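Local coordinates for bacterial regulatory proteins, tetR family (PDB 3AQT), which binds resorcinol and is a TetR-family transcriptional repressor that probably binds DNA through a helix-turn-helix motif, at residues E45-R48 and A49-T53; I52-A55 and R56-A60; Y86-D89 and R90-L94; A149-P152 and V153-I157. All blocks are in the same frame, centred on the assembly; numbering follows the deposited sequence.

Contact 1. Residues E45-R48 and A49-T53; sequences EQTR and ARLIT
Over one face of the R50 guanidinium lies the side-chain amide of Q46, its NE2 3.0 Å above the plane and displaced toward the rim. The two planes are not parallel but inclined by 39°. Q46 NE2 comes within 3.2 Å of R50 NH2; both are donors, so the amide packs over the guanidinium without a hydrogen bond. The two side chains run side by side in the same direction. Q46 starts with CG between its backbone N and carbonyl carbon (chi1 55°) and then stays extended, while R50 is extended from CG to NE, so that its head reaches back one helical turn over the amide. On its way, R50 CG passes 3.1 Å from Q46 O, the carbonyl that also accepts the backbone bond from R50 N. T47 and L51 repeat the i to i+4 pairing on the buried side: the methyl T47 CG2 meets L51 CD1 at 4.1 Å, and T47 OG1 is turned back to hydrogen-bond K43 O. The regular bonds from A49 N to E45 O through I52 N to R48 O hold the partners of each pair one turn apart. In the DNA-binding domain of this TetR-family protein, helix 41-62 lays T47 on Y86 and L51 on A76, while R48 and I52 rest on F87 and reach Q92 and L93, respectively, of helix 90-111.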
loop_
_atom_site.group_PDB
_atom_site.type_symbol
_atom_site.label_atom_id
_atom_site.label_comp_id
_atom_site.label_asym_id
_atom_site.label_seq_id
_atom_site.Cartn_x
_atom_site.Cartn_y
_atom_site.Cartn_z
ATOM N N GLU B 45 -17.986 -28.042 -2.390
ATOM C CA GLU B 45 -16.678 -28.006 -1.755
ATOM C C GLU B 45 -15.554 -28.427 -2.692
ATOM O O GLU B 45 -14.553 -27.718 -2.820
ATOM C CB GLU B 45 -16.676 -28.892 -0.508
ATOM C CG GLU B 45 -17.145 -28.180 0.758
ATOM C CD GLU B 45 -17.528 -29.146 1.869
ATOM O OE1 GLU B 45 -16.829 -30.170 2.040
ATOM O OE2 GLU B 45 -18.523 -28.875 2.579
ATOM N N GLN B 46 -15.709 -29.572 -3.348
ATOM C CA GLN B 46 -14.669 -30.033 -4.258
ATOM C C GLN B 46 -14.608 -29.227 -5.557
ATOM O O GLN B 46 -13.553 -29.131 -6.177
ATOM C CB GLN B 46 -14.833 -31.524 -4.569
ATOM C CG GLN B 46 -16.189 -31.906 -5.120
ATOM C CD GLN B 46 -16.173 -33.273 -5.785
ATOM O OE1 GLN B 46 -15.618 -34.243 -5.243
ATOM N NE2 GLN B 46 -16.787 -33.362 -6.964
ATOM N N THR B 47 -15.734 -28.649 -5.966
ATOM C CA THR B 47 -15.759 -27.845 -7.183
ATOM C C THR B 47 -14.969 -26.562 -6.953
ATOM O O THR B 47 -14.196 -26.150 -7.821
ATOM C CB THR B 47 -17.203 -27.499 -7.619
ATOM O OG1 THR B 47 -17.926 -28.710 -7.865
ATOM C CG2 THR B 47 -17.190 -26.678 -8.898
ATOM N N ARG B 48 -15.157 -25.927 -5.792
ATOM C CA ARG B 48 -14.402 -24.709 -5.489
ATOM C C ARG B 48 -12.926 -25.072 -5.540
ATOM O O ARG B 48 -12.121 -24.363 -6.144
ATOM C CB ARG B 48 -14.735 -24.145 -4.096
ATOM C CG ARG B 48 -16.091 -23.457 -3.999
ATOM C CD ARG B 48 -16.389 -22.901 -2.606
ATOM N NE ARG B 48 -15.891 -21.537 -2.401
ATOM C CZ ARG B 48 -14.683 -21.223 -1.933
ATOM N NH1 ARG B 48 -13.811 -22.177 -1.606
ATOM N NH2 ARG B 48 -14.341 -19.946 -1.788
ATOM N N ALA B 49 -12.580 -26.190 -4.915
ATOM C CA ALA B 49 -11.207 -26.655 -4.889
ATOM C C ALA B 49 -10.666 -26.854 -6.302
ATOM O O ALA B 49 -9.538 -26.441 -6.610
ATOM C CB ALA B 49 -11.121 -27.951 -4.103
ATOM N N ARG B 50 -11.472 -27.475 -7.162
ATOM C CA ARG B 50 -11.067 -27.725 -8.541
ATOM C C ARG B 50 -10.944 -26.449 -9.347
ATOM O O ARG B 50 -10.082 -26.340 -10.225
ATOM C CB ARG B 50 -12.051 -28.673 -9.216
ATOM C CG ARG B 50 -12.012 -30.065 -8.647
ATOM C CD ARG B 50 -13.082 -30.938 -9.247
ATOM N NE ARG B 50 -13.145 -32.226 -8.569
ATOM C CZ ARG B 50 -13.997 -33.198 -8.883
ATOM N NH1 ARG B 50 -14.864 -33.024 -9.874
ATOM N NH2 ARG B 50 -13.977 -34.345 -8.214
ATOM N N LEU B 51 -11.813 -25.486 -9.059
ATOM C CA LEU B 51 -11.774 -24.200 -9.744
ATOM C C LEU B 51 -10.498 -23.472 -9.352
ATOM O O LEU B 51 -9.814 -22.894 -10.202
ATOM C CB LEU B 51 -13.001 -23.358 -9.382
ATOM C CG LEU B 51 -14.292 -23.812 -10.072
ATOM C CD1 LEU B 51 -15.472 -23.039 -9.541
ATOM C CD2 LEU B 51 -14.155 -23.609 -11.577
ATOM N N ILE B 52 -10.166 -23.519 -8.065
ATOM C CA ILE B 52 -8.959 -22.872 -7.568
ATOM C C ILE B 52 -7.741 -23.462 -8.278
ATOM O O ILE B 52 -6.868 -22.730 -8.753
ATOM C CB ILE B 52 -8.820 -23.062 -6.038
ATOM C CG1 ILE B 52 -9.918 -22.272 -5.325
ATOM C CG2 ILE B 52 -7.457 -22.595 -5.564
ATOM C CD1 ILE B 52 -10.070 -20.803 -5.679
ATOM N N THR B 53 -7.695 -24.789 -8.357
ATOM C CA THR B 53 -6.595 -25.494 -9.014
ATOM C C THR B 53 -6.539 -25.123 -10.490
ATOM O O THR B 53 -5.460 -24.903 -11.049
ATOM C CB THR B 53 -6.766 -27.036 -8.887
ATOM O OG1 THR B 53 -6.748 -27.404 -7.502
ATOM C CG2 THR B 53 -5.641 -27.777 -9.613
#

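Contact 2. Residues I52-A55 and R56-A60; sequences ITSA and RTLMA
T57 reaches back one turn to T53, and its side chain can be followed outward from the backbone. T57 CB lies 3.5 Å from T53 O, and from it the hydroxyl branch turns toward the same carbonyl: with OG1 anti to its own carbonyl carbon (chi1 -51°), T57 OG1 donates to T53 O at 2.8 Å. T57 N donates to that oxygen as well, at 3.0 Å, and the two donors arrive from opposite faces of the carbonyl plane, so two bonds from a single residue grip T53 O. The neighbouring methyl T53 CG2 runs alongside and lies 4.1 Å from T57 OG1; T53 OG1 itself bonds to A49 O. R56 crosses T53 at a slant, bent at chi3 so that NH2 comes to 3.9 Å from T53 CG2, while NH1 forms a salt bridge with D100 of helix 90-111. All this lies on helix 41-62 of the TetR-type DNA-binding domain, whose helix 69-75 belongs to the predicted helix-turn-helix. The inner side of the same two turns faces helix 69-75 and helix 90-111: S54 OG is hydrogen-bonded to I72 O, A55 packs against I72 and V97, and M59 touches I72 and L94. S54 OG also has L58 CD1 3.8 Å away. Selenomethionine M59, extended beyond CG, passes A55 O with its CG at 3.2 Å before its CE comes to 4.4 Å from A55 CB.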
loop_
_atom_site.group_PDB
_atom_site.type_symbol
_atom_site.label_atom_id
_atom_site.label_comp_id
_atom_site.label_asym_id
_atom_site.label_seq_id
_atom_site.Cartn_x
_atom_site.Cartn_y
_atom_site.Cartn_z
ATOM N N ILE B 52 -10.166 -23.519 -8.065
ATOM C CA ILE B 52 -8.959 -22.872 -7.568
ATOM C C ILE B 52 -7.741 -23.462 -8.278
ATOM O O ILE B 52 -6.868 -22.730 -8.753
ATOM C CB ILE B 52 -8.820 -23.062 -6.038
ATOM C CG1 ILE B 52 -9.918 -22.272 -5.325
ATOM C CG2 ILE B 52 -7.457 -22.595 -5.564
ATOM C CD1 ILE B 52 -10.070 -20.803 -5.679
ATOM N N THR B 53 -7.695 -24.789 -8.357
ATOM C CA THR B 53 -6.595 -25.494 -9.014
ATOM C C THR B 53 -6.539 -25.123 -10.490
ATOM O O THR B 53 -5.460 -24.903 -11.049
ATOM C CB THR B 53 -6.766 -27.036 -8.887
ATOM O OG1 THR B 53 -6.748 -27.404 -7.502
ATOM C CG2 THR B 53 -5.641 -27.777 -9.613
ATOM N N SER B 54 -7.705 -25.054 -11.122
ATOM C CA SER B 54 -7.769 -24.709 -12.538
ATOM C C SER B 54 -7.224 -23.304 -12.770
ATOM O O SER B 54 -6.336 -23.093 -13.606
ATOM C CB SER B 54 -9.213 -24.795 -13.042
ATOM O OG SER B 54 -9.271 -24.488 -14.425
ATOM N N ALA B 55 -7.757 -22.349 -12.015
ATOM C CA ALA B 55 -7.333 -20.960 -12.123
ATOM C C ALA B 55 -5.833 -20.813 -11.919
ATOM O O ALA B 55 -5.174 -20.101 -12.670
ATOM C CB ALA B 55 -8.084 -20.096 -11.108
ATOM N N ARG B 56 -5.287 -21.484 -10.910
ATOM C CA ARG B 56 -3.856 -21.376 -10.649
ATOM C C ARG B 56 -3.009 -21.936 -11.773
ATOM O O ARG B 56 -2.034 -21.331 -12.187
ATOM C CB ARG B 56 -3.465 -22.094 -9.359
ATOM C CG ARG B 56 -1.977 -21.953 -9.047
ATOM C CD ARG B 56 -1.556 -22.846 -7.895
ATOM N NE ARG B 56 -1.681 -24.253 -8.253
ATOM C CZ ARG B 56 -2.345 -25.154 -7.538
ATOM N NH1 ARG B 56 -2.952 -24.804 -6.412
ATOM N NH2 ARG B 56 -2.407 -26.405 -7.963
ATOM N N THR B 57 -3.372 -23.112 -12.255
ATOM C CA THR B 57 -2.606 -23.724 -13.319
ATOM C C THR B 57 -2.599 -22.861 -14.576
ATOM O O THR B 57 -1.550 -22.652 -15.185
ATOM C CB THR B 57 -3.158 -25.115 -13.627
ATOM O OG1 THR B 57 -3.252 -25.851 -12.400
ATOM C CG2 THR B 57 -2.245 -25.859 -14.590
ATOM N N LEU B 58 -3.761 -22.343 -14.953
ATOM C CA LEU B 58 -3.868 -21.499 -16.140
ATOM C C LEU B 58 -3.162 -20.142 -15.987
ATOM O O LEU B 58 -2.386 -19.734 -16.854
ATOM C CB LEU B 58 -5.346 -21.301 -16.495
ATOM C CG LEU B 58 -6.053 -22.599 -16.907
ATOM C CD1 LEU B 58 -7.539 -22.365 -17.104
ATOM C CD2 LEU B 58 -5.418 -23.129 -18.175
HETATM N N MSE B 59 -3.415 -19.447 -14.884
HETATM C CA MSE B 59 -2.783 -18.152 -14.669
HETATM C C MSE B 59 -1.267 -18.250 -14.569
HETATM O O MSE B 59 -0.554 -17.326 -14.957
HETATM C CB MSE B 59 -3.338 -17.488 -13.417
HETATM C CG MSE B 59 -4.789 -17.093 -13.559
HETATM SE SE MSE B 59 -5.529 -16.520 -11.889
HETATM C CE MSE B 59 -7.303 -16.015 -12.487
ATOM N N ALA B 60 -0.767 -19.367 -14.052
ATOM C CA ALA B 60 0.675 -19.542 -13.926
ATOM C C ALA B 60 1.315 -19.544 -15.307
ATOM O O ALA B 60 2.428 -19.057 -15.490
ATOM C CB ALA B 60 0.980 -20.841 -13.210
#

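Contact 3. Residues Y86-D89 and R90-L94; sequences YFPD and REQLL
The chain runs from an extended F87 through P88 to D89, which stands at the N-cap of helix 90-111 just after the predicted helix-turn-helix. D89 CG sits between its backbone N and carbonyl carbon (chi1 53°), which swings the carboxylate over the helix end, where OD2 accepts the capping bond from Q92 N at 2.9 Å. The donor comes to the syn side of OD2 but 29° out of the carboxylate plane, and Q92 N, one of several first-turn amides lacking a helical acceptor, is satisfied. At the next residue, L93 crosses F87 at about a right angle. Its methyl CD1 stands over one face of the ring, 4.1 Å from the centroid and 24° off the normal, a CH-pi contact offset toward the rim. I52 of helix 41-62 touches both F87 and L93, joining the loop to that helix. R90 extends from CG to NE, and its NH2 is hydrogen-bonded to V64 O and V67 O. Q92 bends at chi2 to cross P88 at about a right angle, with CG 3.9 Å from P88 CG and OE1 packed close against P88 CD, 3.0 Å away.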
loop_
_atom_site.group_PDB
_atom_site.type_symbol
_atom_site.label_atom_id
_atom_site.label_comp_id
_atom_site.label_asym_id
_atom_site.label_seq_id
_atom_site.Cartn_x
_atom_site.Cartn_y
_atom_site.Cartn_z
ATOM N N TYR B 86 -20.459 -21.257 -7.287
ATOM C CA TYR B 86 -19.414 -21.588 -6.324
ATOM C C TYR B 86 -18.636 -20.376 -5.822
ATOM O O TYR B 86 -18.030 -20.421 -4.755
ATOM C CB TYR B 86 -18.462 -22.592 -6.963
ATOM C CG TYR B 86 -19.188 -23.754 -7.596
ATOM C CD1 TYR B 86 -19.719 -24.784 -6.814
ATOM C CD2 TYR B 86 -19.362 -23.817 -8.977
ATOM C CE1 TYR B 86 -20.404 -25.848 -7.397
ATOM C CE2 TYR B 86 -20.046 -24.873 -9.570
ATOM C CZ TYR B 86 -20.562 -25.884 -8.778
ATOM O OH TYR B 86 -21.228 -26.934 -9.372
ATOM N N PHE B 87 -18.642 -19.305 -6.609
ATOM C CA PHE B 87 -17.978 -18.053 -6.247
ATOM C C PHE B 87 -18.910 -16.905 -6.643
ATOM O O PHE B 87 -19.519 -16.931 -7.714
ATOM C CB PHE B 87 -16.649 -17.911 -6.988
ATOM C CG PHE B 87 -15.561 -18.807 -6.466
ATOM C CD1 PHE B 87 -14.781 -18.415 -5.382
ATOM C CD2 PHE B 87 -15.333 -20.056 -7.043
ATOM C CE1 PHE B 87 -13.789 -19.251 -4.880
ATOM C CE2 PHE B 87 -14.348 -20.895 -6.546
ATOM C CZ PHE B 87 -13.575 -20.492 -5.462
ATOM N N PRO B 88 -19.050 -15.890 -5.776
ATOM C CA PRO B 88 -19.927 -14.763 -6.099
ATOM C C PRO B 88 -19.366 -13.939 -7.249
ATOM O O PRO B 88 -20.113 -13.358 -8.037
ATOM C CB PRO B 88 -19.966 -13.977 -4.792
ATOM C CG PRO B 88 -18.603 -14.215 -4.231
ATOM C CD PRO B 88 -18.432 -15.704 -4.452
ATOM N N ASP B 89 -18.045 -13.897 -7.348
ATOM C CA ASP B 89 -17.409 -13.133 -8.402
ATOM C C ASP B 89 -16.006 -13.623 -8.712
ATOM O O ASP B 89 -15.521 -14.590 -8.127
ATOM C CB ASP B 89 -17.338 -11.661 -8.010
ATOM C CG ASP B 89 -16.683 -11.459 -6.661
ATOM O OD1 ASP B 89 -17.417 -11.215 -5.677
ATOM O OD2 ASP B 89 -15.436 -11.563 -6.578
ATOM N N ARG B 90 -15.361 -12.921 -9.635
ATOM C CA ARG B 90 -14.014 -13.236 -10.062
ATOM C C ARG B 90 -13.009 -12.943 -8.952
ATOM O O ARG B 90 -12.125 -13.748 -8.686
ATOM C CB ARG B 90 -13.672 -12.420 -11.312
ATOM C CG ARG B 90 -12.293 -12.708 -11.886
ATOM C CD ARG B 90 -12.067 -11.978 -13.201
ATOM N NE ARG B 90 -11.023 -12.607 -14.009
ATOM C CZ ARG B 90 -9.724 -12.547 -13.736
ATOM N NH1 ARG B 90 -9.304 -11.881 -12.669
ATOM N NH2 ARG B 90 -8.846 -13.146 -14.534
ATOM N N GLU B 91 -13.151 -11.789 -8.307
ATOM C CA GLU B 91 -12.250 -11.385 -7.235
ATOM C C GLU B 91 -12.056 -12.435 -6.153
ATOM O O GLU B 91 -10.929 -12.687 -5.735
ATOM C CB GLU B 91 -12.738 -10.085 -6.581
ATOM C CG GLU B 91 -11.913 -8.864 -6.944
ATOM C CD GLU B 91 -10.456 -8.977 -6.502
ATOM O OE1 GLU B 91 -10.205 -9.086 -5.279
ATOM O OE2 GLU B 91 -9.560 -8.954 -7.380
ATOM N N GLN B 92 -13.147 -13.036 -5.690
ATOM C CA GLN B 92 -13.053 -14.046 -4.646
ATOM C C GLN B 92 -12.115 -15.175 -5.085
ATOM O O GLN B 92 -11.240 -15.601 -4.323
ATOM C CB GLN B 92 -14.438 -14.615 -4.319
ATOM C CG GLN B 92 -14.914 -14.355 -2.882
ATOM C CD GLN B 92 -15.267 -15.647 -2.126
ATOM O OE1 GLN B 92 -16.220 -16.353 -2.471
ATOM N NE2 GLN B 92 -14.490 -15.956 -1.091
ATOM N N LEU B 93 -12.286 -15.647 -6.316
ATOM C CA LEU B 93 -11.452 -16.719 -6.837
ATOM C C LEU B 93 -10.005 -16.283 -6.924
ATOM O O LEU B 93 -9.097 -17.059 -6.646
ATOM C CB LEU B 93 -11.934 -17.144 -8.227
ATOM C CG LEU B 93 -11.052 -18.149 -8.980
ATOM C CD1 LEU B 93 -11.165 -19.523 -8.329
ATOM C CD2 LEU B 93 -11.483 -18.222 -10.435
ATOM N N LEU B 94 -9.788 -15.039 -7.327
ATOM C CA LEU B 94 -8.440 -14.505 -7.456
ATOM C C LEU B 94 -7.790 -14.532 -6.074
ATOM O O LEU B 94 -6.637 -14.932 -5.908
ATOM C CB LEU B 94 -8.500 -13.068 -7.972
ATOM C CG LEU B 94 -7.446 -12.627 -8.990
ATOM C CD1 LEU B 94 -6.038 -12.923 -8.467
ATOM C CD2 LEU B 94 -7.690 -13.367 -10.307
#

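Contact 4. Residues A149-P152 and V153-I157; sequences AAHP and VLMRI
H151 and M155 are brought together by their first torsions: H151 places CG opposite its backbone N (chi1 -171°), while selenomethionine M155 carries CG beside its own N (chi1 -70°). The imidazole therefore swings along the helix toward the following turn, and M155 CG comes down over one ring face, 4.0 Å from the centroid and 25° off the normal. This is a CH-pi contact displaced toward the rim, with M155 CG 3.7 Å from H151 NE2. Beyond CG the chain bends twice, so SE meets the ring obliquely, 4.8 Å from the centroid. H151 NE2 is hydrogen-bonded to T185 OG1, which helps to fix the rotation of the ring. The two residues lie on the short helix 150-157 of the all-helical ligand-binding domain, where H151 also packs on A193 of the second subunit, and M155 and L154 both touch F188 of the resorcinol pocket, the L154 side chain lying about 7 Å from the bound resorcinol. Backbone bonds run from V153 N to A149 O, with A149 at the N-cap, and from L154 N to A150 O. On the outer side R156 CG passes P152 O at 3.1 Å, and the chain bends at chi3 to lay a guanidinium face over V153 CA. From there R156 NE forms a salt bridge with E99, and NH2 bonds to Q95 OE1.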
loop_
_atom_site.group_PDB
_atom_site.type_symbol
_atom_site.label_atom_id
_atom_site.label_comp_id
_atom_site.label_asym_id
_atom_site.label_seq_id
_atom_site.Cartn_x
_atom_site.Cartn_y
_atom_site.Cartn_z
ATOM N N ALA B 149 -6.701 -6.011 -3.667
ATOM C CA ALA B 149 -6.944 -6.713 -2.427
ATOM C C ALA B 149 -5.695 -7.484 -2.009
ATOM O O ALA B 149 -5.757 -8.341 -1.129
ATOM C CB ALA B 149 -8.132 -7.666 -2.585
ATOM N N ALA B 150 -4.560 -7.178 -2.632
ATOM C CA ALA B 150 -3.315 -7.859 -2.284
ATOM C C ALA B 150 -3.011 -7.674 -0.800
ATOM O O ALA B 150 -2.689 -8.626 -0.098
ATOM C CB ALA B 150 -2.163 -7.321 -3.116
ATOM N N HIS B 151 -3.138 -6.443 -0.324
ATOM C CA HIS B 151 -2.858 -6.149 1.070
ATOM C C HIS B 151 -3.677 -6.994 2.038
ATOM O O HIS B 151 -3.124 -7.620 2.937
ATOM C CB HIS B 151 -3.090 -4.667 1.359
ATOM C CG HIS B 151 -2.626 -4.248 2.717
ATOM N ND1 HIS B 151 -1.295 -4.048 3.019
ATOM C CD2 HIS B 151 -3.306 -4.048 3.872
ATOM C CE1 HIS B 151 -1.176 -3.746 4.300
ATOM N NE2 HIS B 151 -2.382 -3.740 4.839
ATOM N N PRO B 152 -5.010 -7.017 1.879
ATOM C CA PRO B 152 -5.846 -7.817 2.787
ATOM C C PRO B 152 -5.484 -9.307 2.773
ATOM O O PRO B 152 -5.522 -9.968 3.812
ATOM C CB PRO B 152 -7.267 -7.568 2.267
ATOM C CG PRO B 152 -7.179 -6.227 1.621
ATOM C CD PRO B 152 -5.843 -6.264 0.924
ATOM N N VAL B 153 -5.153 -9.836 1.597
ATOM C CA VAL B 153 -4.782 -11.243 1.472
ATOM C C VAL B 153 -3.458 -11.483 2.190
ATOM O O VAL B 153 -3.329 -12.412 2.980
ATOM C CB VAL B 153 -4.640 -11.672 -0.011
ATOM C CG1 VAL B 153 -4.161 -13.118 -0.088
ATOM C CG2 VAL B 153 -5.977 -11.530 -0.735
ATOM N N LEU B 154 -2.474 -10.638 1.916
ATOM C CA LEU B 154 -1.183 -10.760 2.567
ATOM C C LEU B 154 -1.357 -10.732 4.084
ATOM O O LEU B 154 -0.714 -11.495 4.804
ATOM C CB LEU B 154 -0.250 -9.633 2.118
ATOM C CG LEU B 154 0.309 -9.801 0.707
ATOM C CD1 LEU B 154 0.987 -8.524 0.254
ATOM C CD2 LEU B 154 1.278 -10.967 0.687
HETATM N N MSE B 155 -2.252 -9.874 4.564
HETATM C CA MSE B 155 -2.501 -9.753 5.996
HETATM C C MSE B 155 -3.166 -10.964 6.624
HETATM O O MSE B 155 -2.943 -11.258 7.795
HETATM C CB MSE B 155 -3.329 -8.494 6.280
HETATM C CG MSE B 155 -2.551 -7.197 6.066
HETATM SE SE MSE B 155 -1.236 -6.795 7.461
HETATM C CE MSE B 155 -0.091 -8.306 7.261
ATOM N N ARG B 156 -3.985 -11.672 5.857
ATOM C CA ARG B 156 -4.665 -12.850 6.384
ATOM C C ARG B 156 -3.717 -14.034 6.466
ATOM O O ARG B 156 -3.780 -14.828 7.398
ATOM C CB ARG B 156 -5.839 -13.273 5.487
ATOM C CG ARG B 156 -6.922 -12.255 5.292
ATOM C CD ARG B 156 -8.182 -12.916 4.773
ATOM N NE ARG B 156 -8.098 -13.374 3.384
ATOM C CZ ARG B 156 -8.532 -12.674 2.338
ATOM N NH1 ARG B 156 -9.077 -11.476 2.512
ATOM N NH2 ARG B 156 -8.456 -13.187 1.119
ATOM N N ILE B 157 -2.843 -14.153 5.476
ATOM C CA ILE B 157 -1.924 -15.279 5.401
ATOM C C ILE B 157 -0.535 -15.085 5.989
ATOM O O ILE B 157 -0.095 -15.903 6.794
ATOM C CB ILE B 157 -1.764 -15.745 3.935
ATOM C CG1 ILE B 157 -3.144 -15.949 3.300
ATOM C CG2 ILE B 157 -0.965 -17.033 3.880
ATOM C CD1 ILE B 157 -4.087 -17.000 3.949
#

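Overall arrangement
Contacts 1 and 2 follow one another on helix 41-62, share I52 and T53, and have centres 10 Å apart. Contact 3 comes next along the chain, at the start of helix 90-111, with its centre 11 Å from contact 1 and 13 Å from contact 2; I52, R48 and M59 reach it directly, so the three form one compact part of the DNA-binding domain. Contact 4, on helix 150-157 in the ligand-binding domain, is 16 Å from contact 3 between centres and meets it through E91 and A149. Since helix 90-111 also carries residues touching contact 4, it joins the two domains, consistent with a route by which resorcinol binding could influence the DNA-binding end.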